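Long-range contact in E3 ubiquitin ligase RavN (Legionella pneumophila, PDB 5MIY), which acts as an E3 ubiquitin ligase, an effector that probably promotes transfer of ubiquitin to proteins of the infected host cell: residues Tyr27-Ile31 with Asp51-Ala56. Sequence-based numbering, arbitrary orientation.
Sequences YLVKI and DPTTHA
Val29 of the strand segment Tyr27-Ile31 comes nearest Ala56 of the loop Asp51-Ala56, their CA atoms 6.6 Å apart, and no backbone hydrogen bond joins the two segments. The loop is tightly coiled: Asp51 N bonds to Ala56 O, and His55 N to Asp51 O, with His55 in a left-handed conformation. What crosses to the strand is side chain. Tyr27 makes the hydrogen bond that links the two segments, its OH donating to Asp51 OD1 at 2.6 Å on the lone pair turned away from OD2. Ring and carboxylate planes stand nearly perpendicular, 87° apart, with OD1 at the ring edge; Pro52 CD lies 3.6 Å from the same Tyr27 OH. The other oxygen serves the loop. Asp51 OD2 takes Thr54 OG1 at 2.8 Å on its own anti lone pair and Thr54 N from above the carboxylate plane, the second bond making an Asx motif, so three donors fix the rotation of the carboxylate. Thr54 OG1 in turn accepts from Ala56 N at 3.1 Å, making an ST turn. With OG1 between the backbone N and the carbonyl carbon (chi1 71°), Thr54 keeps its hydroxyl in this network, and its methyl, beside the backbone N, meets Ile31, CG2 to CG2 at 4.1 Å. Between these two ends Val29 CB packs on Ala56 CB at 3.9 Å, while Val29 and Thr54 run past each other in opposite directions, CG2 of the valine near the threonine OG1. The contact thus lays the connection between strands 35-41 and 58-61 over one face of strand 25-32, which runs between those two in the antiparallel sheet. Tyr59 meets the Tyr27 ring and also touches Val29, Lys39 bonds to Thr53 OG1, and Pro86, in a loop, touches Ile31.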
# COMPACT_ATOMS: atom_id res chain seq x y z
N TYR A 27 2.43 -2.38 -1.13
CA TYR A 27 3.28 -2.46 0.05
C TYR A 27 2.51 -3.11 1.18
O TYR A 27 1.28 -3.23 1.13
CB TYR A 27 3.80 -1.07 0.48
CG TYR A 27 2.73 0.01 0.67
CD1 TYR A 27 2.07 0.16 1.89
CD2 TYR A 27 2.41 0.88 -0.36
CE1 TYR A 27 1.10 1.15 2.07
CE2 TYR A 27 1.44 1.88 -0.19
CZ TYR A 27 0.78 2.00 1.02
OH TYR A 27 -0.18 2.99 1.16
N LEU A 28 3.25 -3.53 2.21
CA LEU A 28 2.70 -4.11 3.43
C LEU A 28 2.79 -3.11 4.57
O LEU A 28 3.79 -2.39 4.71
CB LEU A 28 3.47 -5.38 3.80
CG LEU A 28 2.77 -6.42 4.65
CD1 LEU A 28 1.81 -7.22 3.78
CD2 LEU A 28 3.81 -7.35 5.31
N VAL A 29 1.75 -3.06 5.40
CA VAL A 29 1.82 -2.34 6.66
C VAL A 29 1.47 -3.30 7.79
O VAL A 29 0.81 -4.33 7.58
CB VAL A 29 0.92 -1.08 6.71
CG1 VAL A 29 1.27 -0.11 5.57
CG2 VAL A 29 -0.56 -1.47 6.67
N LYS A 30 1.94 -2.97 8.99
CA LYS A 30 1.69 -3.75 10.19
C LYS A 30 0.54 -3.10 10.96
O LYS A 30 0.59 -1.90 11.25
CB LYS A 30 2.95 -3.80 11.07
CG LYS A 30 2.88 -4.74 12.28
CD LYS A 30 4.28 -4.93 12.88
CE LYS A 30 4.30 -5.97 14.00
NZ LYS A 30 5.70 -6.31 14.40
N ILE A 31 -0.50 -3.88 11.27
CA ILE A 31 -1.65 -3.36 11.99
C ILE A 31 -1.81 -3.99 13.37
O ILE A 31 -2.76 -3.66 14.08
CB ILE A 31 -2.95 -3.52 11.18
CG1 ILE A 31 -3.35 -4.99 11.08
CG2 ILE A 31 -2.81 -2.89 9.79
CD1 ILE A 31 -4.77 -5.19 10.60
N ASP A 51 0.06 5.82 5.21
CA ASP A 51 -0.83 4.97 4.43
C ASP A 51 -2.26 5.49 4.55
O ASP A 51 -2.71 5.77 5.67
CB ASP A 51 -0.74 3.53 4.92
CG ASP A 51 -1.82 2.65 4.32
OD1 ASP A 51 -1.86 2.53 3.08
OD2 ASP A 51 -2.62 2.10 5.10
N PRO A 52 -3.00 5.63 3.44
CA PRO A 52 -4.35 6.22 3.53
C PRO A 52 -5.32 5.55 4.50
O PRO A 52 -6.00 6.25 5.26
CB PRO A 52 -4.84 6.14 2.08
CG PRO A 52 -3.59 6.31 1.28
CD PRO A 52 -2.51 5.56 2.05
N THR A 53 -5.43 4.22 4.50
CA THR A 53 -6.49 3.57 5.29
C THR A 53 -6.09 3.28 6.73
O THR A 53 -6.97 3.16 7.59
CB THR A 53 -6.95 2.27 4.63
OG1 THR A 53 -5.85 1.35 4.54
CG2 THR A 53 -7.50 2.54 3.23
N THR A 54 -4.80 3.15 7.04
CA THR A 54 -4.38 2.86 8.41
C THR A 54 -3.58 3.98 9.05
O THR A 54 -3.37 3.95 10.27
CB THR A 54 -3.53 1.57 8.47
OG1 THR A 54 -2.25 1.80 7.86
CG2 THR A 54 -4.24 0.40 7.78
N HIS A 55 -3.11 4.95 8.26
CA HIS A 55 -2.20 6.01 8.71
C HIS A 55 -0.89 5.45 9.25
O HIS A 55 -0.19 6.13 10.01
CB HIS A 55 -2.89 6.93 9.72
CG HIS A 55 -3.97 7.78 9.12
ND1 HIS A 55 -4.86 8.50 9.87
CD2 HIS A 55 -4.29 8.01 7.82
CE1 HIS A 55 -5.69 9.14 9.07
NE2 HIS A 55 -5.37 8.86 7.82
N ALA A 56 -0.54 4.22 8.88
CA ALA A 56 0.78 3.70 9.21
C ALA A 56 1.86 4.52 8.52
O ALA A 56 1.73 4.90 7.35
CB ALA A 56 0.89 2.22 8.81